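N-acetylneuraminate lyase (Fusobacterium nucleatum subsp. nucleatum ATCC 25586, PDB 5ZKA) is a lyase of the dihydrodipicolinate synthetase family, built around an eight-stranded parallel beta/alpha barrel. Local coordinates at residues A[116-121]-A[146-151]; A[35-40]-A[73-78]; A[231-236]-A[246-251]. All blocks are in the same frame, centred on the assembly; numbering follows the deposited sequence. Where two conformers were deposited one is given.

Interaction 1 (A[116-121]-A[146-151])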
ATOM      1  N   CYS A 116      20.366   2.537 -20.502  1.00 30.72           N
ATOM      2  CA  CYS A 116      19.076   2.005 -20.106  1.00 31.05           C
ATOM      3  C   CYS A 116      18.018   3.043 -20.439  1.00 32.81           C
ATOM      4  O   CYS A 116      18.216   4.240 -20.192  1.00 30.38           O
ATOM      5  CB  CYS A 116      19.044   1.658 -18.615  1.00 30.98           C
ATOM      6  SG  CYS A 116      17.532   0.787 -18.148  1.00 33.20           S
ATOM      7  N   LEU A 117      16.910   2.572 -21.008  1.00 27.63           N
ATOM      8  CA  LEU A 117      15.757   3.389 -21.353  1.00 26.64           C
ATOM      9  C   LEU A 117      14.619   3.101 -20.392  1.00 25.80           C
ATOM     10  O   LEU A 117      14.602   2.084 -19.699  1.00 27.25           O
ATOM     11  CB  LEU A 117      15.265   3.099 -22.778  1.00 26.71           C
ATOM     12  CG  LEU A 117      16.251   3.180 -23.942  1.00 29.82           C
ATOM     13  CD1 LEU A 117      15.522   2.875 -25.262  1.00 26.31           C
ATOM     14  CD2 LEU A 117      16.878   4.547 -23.982  1.00 31.21           C
ATOM     15  N   SER A 118      13.657   4.016 -20.376  1.00 24.79           N
ATOM     16  CA  SER A 118      12.368   3.797 -19.743  1.00 25.86           C
ATOM     17  C   SER A 118      11.309   4.383 -20.661  1.00 26.89           C
ATOM     18  O   SER A 118      11.602   5.229 -21.507  1.00 25.72           O
ATOM     19  CB  SER A 118      12.304   4.438 -18.347  1.00 26.90           C
ATOM     20  OG  SER A 118      11.214   3.943 -17.601  1.00 31.81           O
ATOM     21  N   ALA A 119      10.068   3.920 -20.516  1.00 28.42           N
ATOM     22  CA  ALA A 119       9.011   4.458 -21.365  1.00 24.40           C
ATOM     23  C   ALA A 119       7.680   4.313 -20.650  1.00 29.06           C
ATOM     24  O   ALA A 119       7.292   3.198 -20.288  1.00 26.56           O
ATOM     25  CB  ALA A 119       8.972   3.750 -22.723  1.00 27.15           C
ATOM     26  N   VAL A 120       6.978   5.436 -20.470  1.00 29.63           N
ATOM     27  CA  VAL A 120       5.645   5.378 -19.884  1.00 27.75           C
ATOM     28  C   VAL A 120       4.724   4.565 -20.797  1.00 27.24           C
ATOM     29  O   VAL A 120       4.909   4.515 -22.020  1.00 24.62           O
ATOM     30  CB  VAL A 120       5.099   6.797 -19.654  1.00 26.91           C
ATOM     31  CG1 VAL A 120       5.030   7.567 -20.973  1.00 30.75           C
ATOM     32  CG2 VAL A 120       3.735   6.755 -18.951  1.00 28.35           C
ATOM     33  N   THR A 121       3.735   3.899 -20.202  1.00 26.33           N
ATOM     34  CA  THR A 121       2.736   3.239 -21.029  1.00 28.58           C
ATOM     35  C   THR A 121       2.085   4.269 -21.952  1.00 28.80           C
ATOM     36  O   THR A 121       1.799   5.392 -21.522  1.00 33.02           O
ATOM     37  CB  THR A 121       1.672   2.554 -20.164  1.00 34.48           C
ATOM     38  OG1 THR A 121       1.066   3.515 -19.290  1.00 31.02           O
ATOM     39  CG2 THR A 121       2.301   1.439 -19.323  1.00 31.73           C
ATOM     40  N   TYR A 146      18.320  -1.507 -23.196  1.00 31.43           N
ATOM     41  CA  TYR A 146      17.500  -2.084 -22.138  1.00 32.31           C
ATOM     42  C   TYR A 146      16.333  -1.164 -21.813  1.00 30.47           C
ATOM     43  O   TYR A 146      16.370   0.043 -22.062  1.00 29.32           O
ATOM     44  CB  TYR A 146      18.321  -2.324 -20.867  1.00 36.18           C
ATOM     45  CG  TYR A 146      19.444  -3.317 -21.046  1.00 49.38           C
ATOM     46  CD1 TYR A 146      19.186  -4.618 -21.446  1.00 50.84           C
ATOM     47  CD2 TYR A 146      20.763  -2.946 -20.827  1.00 63.11           C
ATOM     48  CE1 TYR A 146      20.208  -5.527 -21.622  1.00 60.14           C
ATOM     49  CE2 TYR A 146      21.795  -3.849 -21.000  1.00 70.74           C
ATOM     50  CZ  TYR A 146      21.512  -5.138 -21.398  1.00 68.53           C
ATOM     51  OH  TYR A 146      22.537  -6.041 -21.570  1.00 72.31           O
ATOM     52  N   MET A 147      15.290  -1.749 -21.227  1.00 28.72           N
ATOM     53  CA  MET A 147      14.031  -1.039 -21.046  1.00 30.85           C
ATOM     54  C   MET A 147      13.476  -1.283 -19.653  1.00 26.30           C
ATOM     55  O   MET A 147      13.422  -2.426 -19.194  1.00 28.34           O
ATOM     56  CB  MET A 147      12.993  -1.486 -22.086  1.00 29.73           C
ATOM     57  CG  MET A 147      11.578  -0.963 -21.836  1.00 27.70           C
ATOM     58  SD  MET A 147      11.432   0.839 -21.999  1.00 31.53           S
ATOM     59  CE  MET A 147      11.818   1.055 -23.744  1.00 26.85           C
ATOM     60  N   ILE A 148      13.055  -0.208 -18.996  1.00 23.80           N
ATOM     61  CA  ILE A 148      12.303  -0.286 -17.747  1.00 23.16           C
ATOM     62  C   ILE A 148      10.897   0.216 -18.044  1.00 25.99           C
ATOM     63  O   ILE A 148      10.723   1.339 -18.533  1.00 27.57           O
ATOM     64  CB  ILE A 148      12.984   0.523 -16.628  1.00 25.20           C
ATOM     65  CG1 ILE A 148      14.251  -0.190 -16.159  1.00 26.39           C
ATOM     66  CG2 ILE A 148      12.077   0.691 -15.446  1.00 24.24           C
ATOM     67  CD1 ILE A 148      15.179   0.728 -15.411  1.00 31.67           C
ATOM     68  N   ILE A 149       9.895  -0.639 -17.810  1.00 27.56           N
ATOM     69  CA  ILE A 149       8.500  -0.219 -17.922  1.00 27.18           C
ATOM     70  C   ILE A 149       8.215   0.875 -16.905  1.00 31.08           C
ATOM     71  O   ILE A 149       8.496   0.710 -15.714  1.00 29.11           O
ATOM     72  CB  ILE A 149       7.565  -1.405 -17.654  1.00 28.29           C
ATOM     73  CG1 ILE A 149       7.918  -2.612 -18.506  1.00 33.16           C
ATOM     74  CG2 ILE A 149       6.104  -0.978 -17.767  1.00 33.44           C
ATOM     75  CD1 ILE A 149       7.264  -3.894 -17.987  1.00 35.20           C
ATOM     76  N   TYR A 150       7.619   1.986 -17.359  1.00 31.46           N
ATOM     77  CA  TYR A 150       7.175   3.064 -16.472  1.00 29.40           C
ATOM     78  C   TYR A 150       5.661   2.934 -16.325  1.00 29.78           C
ATOM     79  O   TYR A 150       4.907   3.276 -17.238  1.00 32.30           O
ATOM     80  CB  TYR A 150       7.575   4.442 -17.011  1.00 29.32           C
ATOM     81  CG  TYR A 150       7.183   5.639 -16.136  1.00 35.85           C
ATOM     82  CD1 TYR A 150       6.736   5.469 -14.823  1.00 37.06           C
ATOM     83  CD2 TYR A 150       7.241   6.935 -16.638  1.00 38.20           C
ATOM     84  CE1 TYR A 150       6.378   6.561 -14.030  1.00 43.14           C
ATOM     85  CE2 TYR A 150       6.883   8.033 -15.860  1.00 46.47           C
ATOM     86  CZ  TYR A 150       6.452   7.841 -14.556  1.00 50.17           C
ATOM     87  OH  TYR A 150       6.097   8.929 -13.785  1.00 50.18           O
ATOM     88  N   SER A 151       5.219   2.461 -15.157  1.00 36.75           N
ATOM     89  CA  SER A 151       3.808   2.200 -14.882  0.69 33.30           C
ATOM     90  C   SER A 151       3.294   3.245 -13.899  1.00 35.07           C
ATOM     91  O   SER A 151       3.673   3.236 -12.722  1.00 35.73           O
ATOM     92  CB  SER A 151       3.603   0.794 -14.324  0.69 32.35           C
ATOM     93  OG  SER A 151       2.240   0.621 -13.964  0.69 29.34           O
TER
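Met-147 curls its thioether over the 118-119 peptide of strand 117-120: turns at chi2 (66°) and chi3 (64°) bring SD to 3.7 Å from Ala-119 N, and CE settles 4.1 Å from Leu-117 CB, close to Ala-119 CB as well. These three side chains share the face that packs on helix 129-143. The other face carries Ser-118, Ile-148, Val-120 and Tyr-150. Here Ser-118 OG donates to Ile-148 O at 2.8 Å, arriving 41° out of the carbonyl plane, and the same oxygen takes a weak bond from Ala-119 N at 3.3 Å. The buried hydroxyl is further held by Tyr-57. The Tyr-150 ring meets Val-120 obliquely, CD2 lying 3.7 Å from Val-120 CB, while its OH bonds to Ser-61. At the start of the pair, Cys-116 SG touches Ile-148 CD1 at 3.6 Å. In-register parallel bonding joins the backbones, from Leu-117 N to Tyr-146 O at 2.8 Å through to Thr-121 N and Tyr-150 O at 3.2 Å. Two adjacent parallel strands, linked through an outer helix, with one face to that helix and the other inward, form the beta-alpha-beta unit of a TIM barrel.

Interaction 2 (A[35-40]-A[73-78]); sequences INEKGL and KKRVFE
Glu-37 OE1 meets Arg-75 twice, once directly and once through water: NH2 donates to it at 2.7 Å, and a water that accepts from Arg-75 NE at 2.8 Å donates back to the same OE1 at 2.9 Å. The contact joins two neighbouring helices, 37-49 and 70-84, in the outer layer of the beta/alpha barrel, where helix 70-84 also packs on strand 55-58. The salt bridge is not a flat, two-pronged pairing, since the carboxylate and guanidinium planes stand 68° apart and NH2 approaches OE1 from 43° out of the carboxylate plane. A bend at chi2 (75°) turns the arginine chain along Ile-35 toward Glu-37. NH1 also faces Glu-78, three residues on, as part of a charge network, though the modelled separation is too short to be taken literally. Glu-37 sits in the first turn of its helix, just after the N-cap Asn-36, where a negative charge would probably be stabilised by the helix end. Beneath the charges the surfaces are apolar. The Ile-35 side chain passes at a slant to those of Arg-75 and Val-76, its CD1 lying 3.8 Å from Arg-75 CB and 3.9 Å from Val-76 CG2, so it rests against the CB-CG part of the arginine. Leu-40, deeper in, also contacts Ile-79, and its CD2 lies 4.2 Å from Val-76 CA.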
ATOM      1  N   ILE A  35      15.130  25.915 -21.965  1.00 36.50           N
ATOM      2  CA  ILE A  35      15.926  25.268 -20.926  1.00 34.26           C
ATOM      3  C   ILE A  35      16.973  26.232 -20.378  1.00 33.33           C
ATOM      4  O   ILE A  35      17.648  26.940 -21.134  1.00 36.88           O
ATOM      5  CB  ILE A  35      16.597  24.012 -21.506  1.00 36.32           C
ATOM      6  CG1 ILE A  35      15.539  23.037 -22.023  1.00 40.36           C
ATOM      7  CG2 ILE A  35      17.505  23.365 -20.476  1.00 36.92           C
ATOM      8  CD1 ILE A  35      16.025  22.192 -23.168  1.00 38.77           C
ATOM      9  N   ASN A  36      17.135  26.246 -19.055  1.00 37.45           N
ATOM     10  CA  ASN A  36      18.237  26.968 -18.406  1.00 33.81           C
ATOM     11  C   ASN A  36      19.378  25.975 -18.210  1.00 34.82           C
ATOM     12  O   ASN A  36      19.407  25.231 -17.223  1.00 33.41           O
ATOM     13  CB  ASN A  36      17.768  27.585 -17.089  1.00 34.51           C
ATOM     14  CG  ASN A  36      18.902  28.211 -16.263  1.00 37.41           C
ATOM     15  OD1 ASN A  36      20.060  28.241 -16.669  1.00 38.39           O
ATOM     16  ND2 ASN A  36      18.546  28.729 -15.093  1.00 42.21           N
ATOM     17  N   GLU A  37      20.335  25.976 -19.147  1.00 35.87           N
ATOM     18  CA  GLU A  37      21.398  24.972 -19.127  1.00 36.62           C
ATOM     19  C   GLU A  37      22.300  25.116 -17.903  1.00 39.10           C
ATOM     20  O   GLU A  37      22.673  24.112 -17.281  1.00 35.81           O
ATOM     21  CB  GLU A  37      22.223  25.055 -20.409  1.00 39.58           C
ATOM     22  CG  GLU A  37      23.455  24.171 -20.376  1.00 50.32           C
ATOM     23  CD  GLU A  37      24.160  24.087 -21.716  1.00 60.61           C
ATOM     24  OE1 GLU A  37      23.484  24.244 -22.761  1.00 67.80           O
ATOM     25  OE2 GLU A  37      25.388  23.855 -21.716  1.00 60.07           O
ATOM     26  N   LYS A  38      22.669  26.348 -17.542  1.00 40.36           N
ATOM     27  CA  LYS A  38      23.495  26.550 -16.354  1.00 38.38           C
ATOM     28  C   LYS A  38      22.831  25.953 -15.119  1.00 42.68           C
ATOM     29  O   LYS A  38      23.471  25.248 -14.331  1.00 38.09           O
ATOM     30  CB  LYS A  38      23.767  28.043 -16.157  1.00 43.23           C
ATOM     31  CG  LYS A  38      24.635  28.371 -14.947  1.00 49.31           C
ATOM     32  N   GLY A  39      21.532  26.207 -14.946  1.00 37.23           N
ATOM     33  CA  GLY A  39      20.840  25.687 -13.781  1.00 32.46           C
ATOM     34  C   GLY A  39      20.665  24.185 -13.821  1.00 31.48           C
ATOM     35  O   GLY A  39      20.678  23.528 -12.772  1.00 34.08           O
ATOM     36  N   LEU A  40      20.487  23.619 -15.022  1.00 31.05           N
ATOM     37  CA  LEU A  40      20.345  22.167 -15.135  1.00 36.76           C
ATOM     38  C   LEU A  40      21.611  21.462 -14.675  1.00 32.16           C
ATOM     39  O   LEU A  40      21.547  20.458 -13.962  1.00 29.84           O
ATOM     40  CB  LEU A  40      20.005  21.766 -16.574  1.00 36.28           C
ATOM     41  CG  LEU A  40      19.889  20.261 -16.839  1.00 31.90           C
ATOM     42  CD1 LEU A  40      18.870  19.584 -15.882  1.00 30.21           C
ATOM     43  CD2 LEU A  40      19.520  19.974 -18.309  1.00 32.41           C
ATOM     44  N   LYS A  73      13.581  17.966 -25.339  1.00 29.96           N
ATOM     45  CA  LYS A  73      13.921  16.715 -24.666  1.00 28.17           C
ATOM     46  C   LYS A  73      15.342  16.282 -25.002  1.00 34.40           C
ATOM     47  O   LYS A  73      16.105  15.869 -24.117  1.00 30.14           O
ATOM     48  CB  LYS A  73      12.939  15.609 -25.051  1.00 28.21           C
ATOM     49  CG  LYS A  73      11.527  15.802 -24.521  1.00 29.02           C
ATOM     50  CD  LYS A  73      10.558  14.874 -25.281  1.00 27.60           C
ATOM     51  CE  LYS A  73       9.101  15.132 -24.919  1.00 34.31           C
ATOM     52  NZ  LYS A  73       8.196  14.089 -25.538  1.00 29.46           N
ATOM     53  N   LYS A  74      15.716  16.369 -26.283  1.00 36.37           N
ATOM     54  CA  LYS A  74      17.059  15.962 -26.693  1.00 36.14           C
ATOM     55  C   LYS A  74      18.132  16.789 -25.989  1.00 33.90           C
ATOM     56  O   LYS A  74      19.164  16.254 -25.564  1.00 35.28           O
ATOM     57  CB  LYS A  74      17.193  16.076 -28.214  1.00 30.67           C
ATOM     58  CG  LYS A  74      16.334  15.089 -29.005  1.00 43.71           C
ATOM     59  CD  LYS A  74      16.479  15.330 -30.519  1.00 44.70           C
ATOM     60  CE  LYS A  74      15.786  14.256 -31.338  1.00 45.80           C
ATOM     61  NZ  LYS A  74      15.917  14.531 -32.805  1.00 45.07           N
ATOM     62  N   ARG A  75      17.912  18.099 -25.863  1.00 32.67           N
ATOM     63  CA  ARG A  75      18.920  18.949 -25.240  1.00 33.11           C
ATOM     64  C   ARG A  75      19.088  18.617 -23.759  1.00 33.74           C
ATOM     65  O   ARG A  75      20.208  18.641 -23.233  1.00 37.27           O
ATOM     66  CB  ARG A  75      18.553  20.422 -25.423  1.00 34.99           C
ATOM     67  CG  ARG A  75      19.621  21.383 -24.902  1.00 41.63           C
ATOM     68  CD  ARG A  75      20.830  21.456 -25.845  1.00 51.05           C
ATOM     69  NE  ARG A  75      21.977  22.138 -25.237  1.00 57.89           N
ATOM     70  CZ  ARG A  75      23.185  21.595 -25.088  1.00 64.50           C
ATOM     71  NH1 ARG A  75      23.417  20.359 -25.514  1.00 69.53           N
ATOM     72  NH2 ARG A  75      24.168  22.285 -24.515  1.00 61.91           N
ATOM     73  N   VAL A  76      17.989  18.299 -23.069  1.00 31.24           N
ATOM     74  CA  VAL A  76      18.087  17.854 -21.677  1.00 31.00           C
ATOM     75  C   VAL A  76      18.940  16.594 -21.582  1.00 30.06           C
ATOM     76  O   VAL A  76      19.824  16.483 -20.725  1.00 35.77           O
ATOM     77  CB  VAL A  76      16.685  17.624 -21.085  1.00 32.32           C
ATOM     78  CG1 VAL A  76      16.774  16.872 -19.752  1.00 32.25           C
ATOM     79  CG2 VAL A  76      15.965  18.954 -20.913  1.00 32.44           C
ATOM     80  N   PHE A  77      18.689  15.625 -22.468  1.00 30.65           N
ATOM     81  CA  PHE A  77      19.465  14.386 -22.452  1.00 29.43           C
ATOM     82  C   PHE A  77      20.942  14.652 -22.714  1.00 29.79           C
ATOM     83  O   PHE A  77      21.809  14.010 -22.106  1.00 36.41           O
ATOM     84  CB  PHE A  77      18.933  13.399 -23.493  1.00 28.48           C
ATOM     85  CG  PHE A  77      17.613  12.765 -23.135  1.00 30.66           C
ATOM     86  CD1 PHE A  77      17.446  12.070 -21.943  1.00 28.06           C
ATOM     87  CD2 PHE A  77      16.553  12.818 -24.021  1.00 31.13           C
ATOM     88  CE1 PHE A  77      16.229  11.481 -21.627  1.00 29.21           C
ATOM     89  CE2 PHE A  77      15.328  12.212 -23.715  1.00 28.53           C
ATOM     90  CZ  PHE A  77      15.169  11.546 -22.518  1.00 27.08           C
ATOM     91  N   GLU A  78      21.250  15.566 -23.642  1.00 30.57           N
ATOM     92  CA  GLU A  78      22.653  15.889 -23.933  1.00 32.90           C
ATOM     93  C   GLU A  78      23.367  16.446 -22.710  1.00 38.48           C
ATOM     94  O   GLU A  78      24.484  16.030 -22.376  1.00 36.45           O
ATOM     95  CB  GLU A  78      22.765  16.922 -25.055  1.00 42.57           C
ATOM     96  CG  GLU A  78      22.113  16.603 -26.343  1.00 57.45           C
ATOM     97  CD  GLU A  78      22.185  17.780 -27.297  1.00 64.43           C
ATOM     98  OE1 GLU A  78      23.121  18.604 -27.157  1.00 56.26           O
ATOM     99  OE2 GLU A  78      21.295  17.890 -28.172  1.00 70.59           O
TER
HETATM  100  O   HOH W   1      20.928  24.523 -24.204  1.00 50.05           O

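Interaction 3 (A[231-236]-A[246-251])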
ATOM      1  N   LYS A 231      18.022   7.401   1.088  1.00 28.93           N
ATOM      2  CA  LYS A 231      19.011   6.331   1.150  1.00 32.27           C
ATOM      3  C   LYS A 231      19.061   5.698   2.538  1.00 33.10           C
ATOM      4  O   LYS A 231      19.240   4.481   2.662  1.00 34.33           O
ATOM      5  CB  LYS A 231      20.391   6.863   0.756  1.00 35.71           C
ATOM      6  CG  LYS A 231      20.554   7.105  -0.727  1.00 48.79           C
ATOM      7  CD  LYS A 231      22.009   7.407  -1.061  1.00 57.30           C
ATOM      8  CE  LYS A 231      22.781   6.147  -1.383  1.00 55.04           C
ATOM      9  NZ  LYS A 231      23.984   6.493  -2.180  1.00 54.78           N
ATOM     10  N   GLN A 232      18.911   6.502   3.595  1.00 29.63           N
ATOM     11  CA  GLN A 232      18.886   5.940   4.946  1.00 25.19           C
ATOM     12  C   GLN A 232      17.730   4.953   5.107  1.00 29.25           C
ATOM     13  O   GLN A 232      17.929   3.816   5.550  1.00 29.73           O
ATOM     14  CB  GLN A 232      18.779   7.059   5.989  1.00 28.70           C
ATOM     15  CG  GLN A 232      20.045   7.880   6.171  1.00 32.42           C
ATOM     16  CD  GLN A 232      19.828   9.122   7.032  1.00 35.88           C
ATOM     17  OE1 GLN A 232      18.691   9.521   7.304  1.00 36.00           O
ATOM     18  NE2 GLN A 232      20.924   9.740   7.457  1.00 43.97           N
ATOM     19  N   ILE A 233      16.507   5.376   4.764  1.00 25.80           N
ATOM     20  CA  ILE A 233      15.349   4.475   4.866  1.00 26.81           C
ATOM     21  C   ILE A 233      15.638   3.167   4.142  1.00 31.39           C
ATOM     22  O   ILE A 233      15.513   2.073   4.711  1.00 29.95           O
ATOM     23  CB  ILE A 233      14.080   5.142   4.309  1.00 23.24           C
ATOM     24  CG1 ILE A 233      13.671   6.370   5.138  1.00 24.51           C
ATOM     25  CG2 ILE A 233      12.931   4.112   4.226  1.00 28.16           C
ATOM     26  CD1 ILE A 233      12.640   7.283   4.426  1.00 26.24           C
ATOM     27  N   PHE A 234      16.062   3.273   2.878  1.00 28.08           N
ATOM     28  CA  PHE A 234      16.339   2.101   2.047  1.00 27.48           C
ATOM     29  C   PHE A 234      17.374   1.190   2.701  1.00 35.35           C
ATOM     30  O   PHE A 234      17.143  -0.012   2.867  1.00 33.24           O
ATOM     31  CB  PHE A 234      16.814   2.576   0.672  1.00 28.91           C
ATOM     32  CG  PHE A 234      16.916   1.491  -0.360  1.00 30.42           C
ATOM     33  CD1 PHE A 234      15.806   0.733  -0.706  1.00 27.37           C
ATOM     34  CD2 PHE A 234      18.127   1.241  -1.000  1.00 37.93           C
ATOM     35  CE1 PHE A 234      15.910  -0.261  -1.660  1.00 31.34           C
ATOM     36  CE2 PHE A 234      18.239   0.251  -1.958  1.00 36.81           C
ATOM     37  CZ  PHE A 234      17.132  -0.503  -2.289  1.00 31.51           C
ATOM     38  N   GLU A 235      18.521   1.752   3.101  1.00 30.40           N
ATOM     39  CA  GLU A 235      19.590   0.926   3.658  1.00 29.23           C
ATOM     40  C   GLU A 235      19.208   0.356   5.017  1.00 33.59           C
ATOM     41  O   GLU A 235      19.483  -0.817   5.301  1.00 35.32           O
ATOM     42  CB  GLU A 235      20.885   1.730   3.779  1.00 32.65           C
ATOM     43  N   LEU A 236      18.598   1.172   5.878  1.00 28.75           N
ATOM     44  CA  LEU A 236      18.250   0.677   7.205  1.00 34.22           C
ATOM     45  C   LEU A 236      17.228  -0.451   7.122  1.00 30.38           C
ATOM     46  O   LEU A 236      17.308  -1.419   7.884  1.00 31.60           O
ATOM     47  CB  LEU A 236      17.714   1.810   8.074  1.00 32.20           C
ATOM     48  CG  LEU A 236      18.716   2.890   8.474  1.00 31.27           C
ATOM     49  CD1 LEU A 236      17.952   4.137   8.883  1.00 33.46           C
ATOM     50  CD2 LEU A 236      19.600   2.405   9.598  1.00 36.67           C
ATOM     51  N   LEU A 246      11.617   3.572  10.170  1.00 26.68           N
ATOM     52  CA  LEU A 246      10.275   4.133  10.309  1.00 26.68           C
ATOM     53  C   LEU A 246      10.319   5.561  10.822  1.00 27.44           C
ATOM     54  O   LEU A 246       9.535   6.408  10.372  1.00 26.45           O
ATOM     55  CB  LEU A 246       9.427   3.258  11.240  1.00 29.53           C
ATOM     56  CG  LEU A 246       7.985   3.702  11.495  1.00 33.13           C
ATOM     57  CD1 LEU A 246       7.244   3.866  10.178  1.00 30.88           C
ATOM     58  CD2 LEU A 246       7.229   2.698  12.390  1.00 27.44           C
ATOM     59  N   LYS A 247      11.211   5.847  11.781  1.00 28.12           N
ATOM     60  CA  LYS A 247      11.350   7.214  12.279  1.00 26.91           C
ATOM     61  C   LYS A 247      11.720   8.165  11.157  1.00 28.96           C
ATOM     62  O   LYS A 247      11.181   9.274  11.069  1.00 28.00           O
ATOM     63  CB  LYS A 247      12.393   7.279  13.401  1.00 28.65           C
ATOM     64  CG  LYS A 247      11.933   6.619  14.692  1.00 40.50           C
ATOM     65  CD  LYS A 247      12.707   7.143  15.900  1.00 49.56           C
ATOM     66  CE  LYS A 247      12.359   6.347  17.146  1.00 55.67           C
ATOM     67  NZ  LYS A 247      12.718   4.908  16.994  1.00 61.62           N
ATOM     68  N   ILE A 248      12.625   7.734  10.277  1.00 23.56           N
ATOM     69  CA  ILE A 248      13.055   8.591   9.174  1.00 25.07           C
ATOM     70  C   ILE A 248      11.977   8.682   8.092  1.00 22.15           C
ATOM     71  O   ILE A 248      11.801   9.742   7.474  1.00 27.23           O
ATOM     72  CB  ILE A 248      14.398   8.082   8.630  1.00 28.44           C
ATOM     73  CG1 ILE A 248      15.456   8.144   9.741  1.00 34.92           C
ATOM     74  CG2 ILE A 248      14.831   8.889   7.409  1.00 30.70           C
ATOM     75  CD1 ILE A 248      16.733   7.395   9.433  1.00 30.74           C
ATOM     76  N   GLN A 249      11.219   7.610   7.855  1.00 26.90           N
ATOM     77  CA  GLN A 249      10.070   7.725   6.952  1.00 24.61           C
ATOM     78  C   GLN A 249       9.027   8.685   7.513  1.00 26.16           C
ATOM     79  O   GLN A 249       8.394   9.439   6.759  1.00 24.49           O
ATOM     80  CB  GLN A 249       9.440   6.356   6.701  1.00 23.43           C
ATOM     81  CG  GLN A 249       8.303   6.373   5.676  1.00 26.76           C
ATOM     82  CD  GLN A 249       8.840   6.442   4.262  1.00 25.52           C
ATOM     83  OE1 GLN A 249       9.429   5.478   3.783  1.00 24.60           O
ATOM     84  NE2 GLN A 249       8.667   7.587   3.599  1.00 27.13           N
ATOM     85  N   HIS A 250       8.832   8.669   8.838  1.00 28.92           N
ATOM     86  CA  HIS A 250       7.892   9.596   9.462  1.00 24.41           C
ATOM     87  C   HIS A 250       8.322  11.041   9.234  1.00 22.28           C
ATOM     88  O   HIS A 250       7.501  11.904   8.908  1.00 26.42           O
ATOM     89  CB  HIS A 250       7.798   9.314  10.961  1.00 28.96           C
ATOM     90  CG  HIS A 250       6.855   8.207  11.336  1.00 26.86           C
ATOM     91  ND1 HIS A 250       5.696   7.934  10.643  1.00 29.53           N
ATOM     92  CD2 HIS A 250       6.871   7.354  12.390  1.00 31.49           C
ATOM     93  CE1 HIS A 250       5.055   6.939  11.235  1.00 34.19           C
ATOM     94  NE2 HIS A 250       5.748   6.567  12.298  1.00 30.03           N
ATOM     95  N   THR A 251       9.604  11.335   9.464  1.00 23.65           N
ATOM     96  CA  THR A 251      10.091  12.695   9.272  1.00 24.55           C
ATOM     97  C   THR A 251       9.996  13.090   7.807  1.00 26.43           C
ATOM     98  O   THR A 251       9.560  14.203   7.479  1.00 26.30           O
ATOM     99  CB  THR A 251      11.538  12.798   9.764  1.00 29.29           C
ATOM    100  OG1 THR A 251      11.585  12.546  11.180  1.00 33.92           O
ATOM    101  CG2 THR A 251      12.107  14.183   9.479  1.00 30.60           C
TER
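An antiparallel pair of helices, 223-237 and 242-262, joined by a short connection, provides this contact; helix 223-237 follows barrel strand 217-220. The two segment axes run at 155° and approach to 9.0 Å. Ile-233 and Ile-248, whose CA atoms lie 6.4 Å apart, carry the centre: their side chains run antiparallel alongside one another, with Ile-233 CG1 at 3.6 Å from Ile-248 CG2. With its CG1 beside the backbone N (chi1 -61°), Ile-248 sends that longer branch across Leu-236, the two CD1 methyls of Ile-248 and Leu-236 meeting at 3.5 Å. Gln-232 lies nearly perpendicular to the same side chain, its OE1 3.6 Å from Ile-248 CD1. Farther along the interface, Ile-233 CD1 presses on the helix backbone, 3.6 Å from Gln-249 CA, and borders the bent Gln-249 side chain. Gln-249 OE1 bonds Leu-208 N of helix 207-212, while NE2 bonds Asn-253 in its own helix, and nearby His-250 bonds an acidic side chain of the neighbouring subunit. Between the two segments themselves, however, methyl contacts and dispersion do the holding, and the glutamine oxygens come only into van der Waals contact with isoleucine methyls.

The three contacts follow one another along the chain and none touches another. Interaction 1 is buried within the barrel wall, its centre about 11 Å from the centre of the chain, and relies on backbone bonding between adjacent strands. Interactions 2 and 3 lie farther out, with centres about 17 and 19 Å from that point, on opposite sides of it and about 32 Å from each other; both join helices and are only partly buried. They bury equal areas, 256 Å² each against 542 Å² for interaction 1, yet differ in chemistry: 35-40/73-78 adds ionic and water-mediated links to its apolar base, whereas 231-236/246-251 meets mainly through aliphatic branches, joined by glutamine amides, and lies beside the partner subunit.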